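Local coordinates for protein dipicolinate synthase subunit B (Bacillus halodurans, PDB 3LQK) that probably acts as the flavoprotein-family subunit of dipicolinate synthase, an enzyme that makes the dipicolinic acid of bacterial spores, at residues A[14-28]-A[56-68]. Numbering follows the deposited sequence.
Sequences LTGSHCTYHEVLPQM and SSEWINKIKQITE. With PO4 (phosphate ion), chain B.
Nearest across the contact are the CA atoms of His18 and Trp59 (6.7 Å), Leu25 and Ile63, and Met28 and Ile66 (7.3 Å), a register that runs in the same direction along both segments. The imidazole of His18 stacks, offset, on the five-membered ring of Trp59 (centroids 4.2 Å apart, planes at 28°), while His18 CB makes a CH-pi contact with the same ring. Tyr21 instead turns its CD2-CE2 edge to the six-membered ring, an offset edge-to-face pair at 73° with Tyr21 CD2 3.5 Å from Trp59 CE3. Both partners use one indole face, which Trp59 offers with CG between its backbone N and carbonyl carbon (chi1 73°); Ile60 CG1 lies over the other. Beside the aromatic group the contact turns aliphatic: Leu14 reaches Ile63 tip to tip (Leu14 CD1 to Ile63 CD1, 3.6 Å). Following the register, Leu25 CD2 packs on Ile63 CG1 at 3.7 Å and Met28 CG on Ile66 CG2 at 3.9 Å. Met28 also touches Val38, and Ile63 Pro40, both of strand 37-41. Gly16 N donates to PO4 O3 (2.9 Å) of a phosphate, probably from the crystallisation liquor, that Asn98 and Ser99 also hydrogen-bond. The turn links strand 9-13 to helix 25-33 in the parallel part of the sheet; with no clear hydrogen bond across, the fit to helix 58-66 depends on ring stacking and the shape match of apolar side chains.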
# COMPACT_ATOMS: atom_id res chain seq x y z
N LEU A 14 -7.26 25.08 -8.09
CA LEU A 14 -7.75 24.55 -9.36
C LEU A 14 -6.66 23.72 -9.96
O LEU A 14 -5.48 24.15 -10.09
CB LEU A 14 -8.08 25.72 -10.26
CG LEU A 14 -9.00 26.77 -9.60
CD1 LEU A 14 -8.91 28.15 -10.28
CD2 LEU A 14 -10.42 26.27 -9.68
N THR A 15 -7.02 22.51 -10.34
CA THR A 15 -6.04 21.70 -11.07
C THR A 15 -6.54 21.32 -12.48
O THR A 15 -7.73 21.29 -12.72
CB THR A 15 -5.68 20.40 -10.28
OG1 THR A 15 -6.80 19.50 -10.25
CG2 THR A 15 -5.21 20.71 -8.85
N GLY A 16 -5.63 20.92 -13.36
CA GLY A 16 -6.02 20.33 -14.66
C GLY A 16 -6.17 21.41 -15.72
O GLY A 16 -5.70 22.51 -15.50
N SER A 17 -6.84 21.11 -16.84
CA SER A 17 -7.02 22.11 -17.94
C SER A 17 -7.87 23.36 -17.55
O SER A 17 -8.95 23.24 -16.93
CB SER A 17 -7.65 21.45 -19.18
OG SER A 17 -7.98 22.43 -20.16
N HIS A 18 -7.37 24.53 -17.98
CA HIS A 18 -8.00 25.84 -17.69
C HIS A 18 -9.48 25.87 -18.11
O HIS A 18 -10.27 26.65 -17.59
CB HIS A 18 -7.29 27.04 -18.38
CG HIS A 18 -5.79 27.14 -18.22
ND1 HIS A 18 -4.99 27.77 -19.15
CD2 HIS A 18 -4.95 26.70 -17.24
CE1 HIS A 18 -3.73 27.71 -18.76
NE2 HIS A 18 -3.68 27.06 -17.61
N CYS A 19 -9.87 25.07 -19.09
CA CYS A 19 -11.21 25.19 -19.67
C CYS A 19 -12.27 24.32 -18.94
O CYS A 19 -13.44 24.26 -19.36
CB CYS A 19 -11.15 24.78 -21.15
SG CYS A 19 -10.83 22.97 -21.30
N THR A 20 -11.85 23.63 -17.88
CA THR A 20 -12.72 22.82 -17.02
C THR A 20 -13.15 23.61 -15.78
O THR A 20 -13.87 23.08 -14.91
CB THR A 20 -11.99 21.54 -16.53
OG1 THR A 20 -10.81 21.92 -15.81
CG2 THR A 20 -11.64 20.56 -17.70
N TYR A 21 -12.68 24.87 -15.66
CA TYR A 21 -13.00 25.65 -14.46
C TYR A 21 -14.39 26.32 -14.52
O TYR A 21 -14.80 26.95 -13.55
CB TYR A 21 -11.90 26.66 -14.10
CG TYR A 21 -10.47 26.12 -14.06
CD1 TYR A 21 -10.20 24.78 -13.78
CD2 TYR A 21 -9.40 26.97 -14.29
CE1 TYR A 21 -8.87 24.30 -13.74
CE2 TYR A 21 -8.10 26.53 -14.24
CZ TYR A 21 -7.83 25.19 -13.99
OH TYR A 21 -6.52 24.77 -13.93
N HIS A 22 -15.13 26.17 -15.61
CA HIS A 22 -16.46 26.76 -15.65
C HIS A 22 -17.43 26.03 -14.69
O HIS A 22 -18.48 26.55 -14.31
CB HIS A 22 -17.03 26.80 -17.07
CG HIS A 22 -17.33 25.46 -17.63
ND1 HIS A 22 -18.56 24.84 -17.45
CD2 HIS A 22 -16.55 24.58 -18.31
CE1 HIS A 22 -18.53 23.64 -18.04
NE2 HIS A 22 -17.32 23.46 -18.56
N GLU A 23 -17.09 24.81 -14.33
CA GLU A 23 -17.89 24.06 -13.37
C GLU A 23 -17.61 24.45 -11.90
O GLU A 23 -18.48 24.27 -11.04
CB GLU A 23 -17.66 22.57 -13.60
CG GLU A 23 -16.15 22.15 -13.53
CD GLU A 23 -15.77 21.04 -14.54
OE1 GLU A 23 -16.47 20.88 -15.59
OE2 GLU A 23 -14.75 20.34 -14.26
N VAL A 24 -16.44 25.04 -11.60
CA VAL A 24 -16.15 25.42 -10.20
C VAL A 24 -16.16 26.92 -9.94
O VAL A 24 -16.38 27.30 -8.82
CB VAL A 24 -14.81 24.81 -9.67
CG1 VAL A 24 -14.87 23.30 -9.71
CG2 VAL A 24 -13.58 25.33 -10.53
N LEU A 25 -15.93 27.80 -10.93
CA LEU A 25 -15.87 29.27 -10.63
C LEU A 25 -17.18 29.82 -10.04
O LEU A 25 -17.14 30.66 -9.16
CB LEU A 25 -15.47 30.09 -11.87
CG LEU A 25 -13.98 29.85 -12.26
CD1 LEU A 25 -13.59 30.59 -13.54
CD2 LEU A 25 -13.06 30.20 -11.10
N PRO A 26 -18.33 29.31 -10.51
CA PRO A 26 -19.58 29.72 -9.86
C PRO A 26 -19.62 29.33 -8.37
O PRO A 26 -20.28 30.03 -7.55
CB PRO A 26 -20.66 28.98 -10.66
CG PRO A 26 -20.02 28.73 -12.03
CD PRO A 26 -18.57 28.50 -11.71
N GLN A 27 -18.92 28.25 -8.01
CA GLN A 27 -18.88 27.87 -6.58
C GLN A 27 -17.92 28.76 -5.81
O GLN A 27 -18.19 29.11 -4.63
CB GLN A 27 -18.51 26.41 -6.41
CG GLN A 27 -19.46 25.45 -7.08
CD GLN A 27 -20.90 25.75 -6.72
OE1 GLN A 27 -21.24 26.02 -5.55
NE2 GLN A 27 -21.75 25.72 -7.72
N MSE A 28 -16.82 29.16 -6.46
CA MSE A 28 -15.93 30.15 -5.85
C MSE A 28 -16.71 31.46 -5.55
O MSE A 28 -16.56 32.09 -4.50
CB MSE A 28 -14.74 30.42 -6.77
CG MSE A 28 -13.70 31.29 -6.14
SE MSE A 28 -12.26 31.86 -7.32
CE MSE A 28 -11.45 30.12 -7.65
N SER A 56 -3.94 36.86 -21.85
CA SER A 56 -4.30 36.03 -20.67
C SER A 56 -5.67 35.41 -20.92
O SER A 56 -6.59 36.09 -21.40
CB SER A 56 -4.21 36.81 -19.32
OG SER A 56 -5.41 37.50 -18.96
N SER A 57 -5.79 34.12 -20.67
CA SER A 57 -7.03 33.40 -20.90
C SER A 57 -8.19 33.95 -20.03
O SER A 57 -7.98 34.53 -18.95
CB SER A 57 -6.79 31.90 -20.62
OG SER A 57 -5.58 31.46 -21.23
N GLU A 58 -9.42 33.74 -20.51
CA GLU A 58 -10.60 34.28 -19.86
C GLU A 58 -10.66 33.89 -18.38
O GLU A 58 -10.96 34.73 -17.56
CB GLU A 58 -11.91 33.84 -20.58
N TRP A 59 -10.36 32.60 -18.08
CA TRP A 59 -10.45 32.05 -16.73
C TRP A 59 -9.71 32.89 -15.68
O TRP A 59 -10.25 33.12 -14.59
CB TRP A 59 -10.00 30.56 -16.67
CG TRP A 59 -8.52 30.32 -16.79
CD1 TRP A 59 -7.81 30.32 -17.93
CD2 TRP A 59 -7.59 30.08 -15.74
NE1 TRP A 59 -6.47 30.13 -17.68
CE2 TRP A 59 -6.31 29.96 -16.33
CE3 TRP A 59 -7.70 30.00 -14.36
CZ2 TRP A 59 -5.15 29.73 -15.58
CZ3 TRP A 59 -6.54 29.76 -13.62
CH2 TRP A 59 -5.28 29.63 -14.24
N ILE A 60 -8.52 33.41 -16.00
CA ILE A 60 -7.81 34.26 -15.05
C ILE A 60 -8.60 35.52 -14.76
O ILE A 60 -8.80 35.85 -13.59
CB ILE A 60 -6.39 34.63 -15.54
CG1 ILE A 60 -5.48 33.40 -15.52
CG2 ILE A 60 -5.73 35.69 -14.63
CD1 ILE A 60 -4.29 33.57 -16.43
N ASN A 61 -9.03 36.21 -15.82
CA ASN A 61 -9.88 37.38 -15.68
C ASN A 61 -11.12 37.06 -14.80
O ASN A 61 -11.48 37.85 -13.90
CB ASN A 61 -10.32 37.93 -17.06
CG ASN A 61 -9.12 38.26 -17.98
OD1 ASN A 61 -8.02 38.62 -17.50
ND2 ASN A 61 -9.31 38.11 -19.31
N LYS A 62 -11.76 35.92 -15.06
CA LYS A 62 -12.93 35.51 -14.26
C LYS A 62 -12.63 35.35 -12.77
O LYS A 62 -13.34 35.88 -11.93
CB LYS A 62 -13.54 34.22 -14.82
CG LYS A 62 -14.06 34.35 -16.29
CD LYS A 62 -15.21 33.39 -16.64
CE LYS A 62 -15.83 33.77 -17.99
NZ LYS A 62 -16.54 32.62 -18.62
N ILE A 63 -11.52 34.71 -12.44
CA ILE A 63 -11.09 34.64 -11.02
C ILE A 63 -10.95 36.04 -10.44
O ILE A 63 -11.44 36.33 -9.34
CB ILE A 63 -9.78 33.83 -10.89
CG1 ILE A 63 -10.04 32.37 -11.28
CG2 ILE A 63 -9.23 33.89 -9.48
CD1 ILE A 63 -8.80 31.56 -11.41
N LYS A 64 -10.32 36.93 -11.21
CA LYS A 64 -10.05 38.31 -10.75
C LYS A 64 -11.32 39.14 -10.55
O LYS A 64 -11.31 40.04 -9.75
CB LYS A 64 -9.05 39.03 -11.64
CG LYS A 64 -7.59 38.54 -11.35
CD LYS A 64 -6.60 39.23 -12.33
CE LYS A 64 -5.10 39.31 -11.81
NZ LYS A 64 -4.53 40.75 -11.96
N GLN A 65 -12.40 38.76 -11.23
CA GLN A 65 -13.72 39.36 -11.06
C GLN A 65 -14.44 38.81 -9.83
O GLN A 65 -15.34 39.45 -9.35
CB GLN A 65 -14.65 39.07 -12.26
CG GLN A 65 -14.44 39.94 -13.48
CD GLN A 65 -15.15 39.39 -14.78
OE1 GLN A 65 -15.82 38.29 -14.81
NE2 GLN A 65 -14.96 40.14 -15.85
N ILE A 66 -14.09 37.61 -9.38
CA ILE A 66 -14.71 36.99 -8.21
C ILE A 66 -14.04 37.44 -6.90
O ILE A 66 -14.72 37.73 -5.92
CB ILE A 66 -14.73 35.44 -8.36
CG1 ILE A 66 -15.70 35.05 -9.49
CG2 ILE A 66 -15.15 34.78 -7.05
CD1 ILE A 66 -15.50 33.62 -10.07
N THR A 67 -12.71 37.48 -6.89
CA THR A 67 -11.95 37.77 -5.68
C THR A 67 -10.70 38.62 -5.99
O THR A 67 -10.05 38.46 -7.02
CB THR A 67 -11.56 36.46 -4.94
OG1 THR A 67 -10.77 36.79 -3.82
CG2 THR A 67 -10.81 35.48 -5.85
N GLU A 68 -10.40 39.52 -5.08
CA GLU A 68 -9.22 40.40 -5.19
C GLU A 68 -8.01 39.80 -4.46
O GLU A 68 -6.91 40.36 -4.52
CB GLU A 68 -9.57 41.79 -4.61
P PO4 B . -2.50 18.35 -13.12
O1 PO4 B . -3.37 17.69 -14.19
O2 PO4 B . -1.09 18.60 -13.63
O3 PO4 B . -3.04 19.71 -12.70
O4 PO4 B . -2.41 17.45 -11.92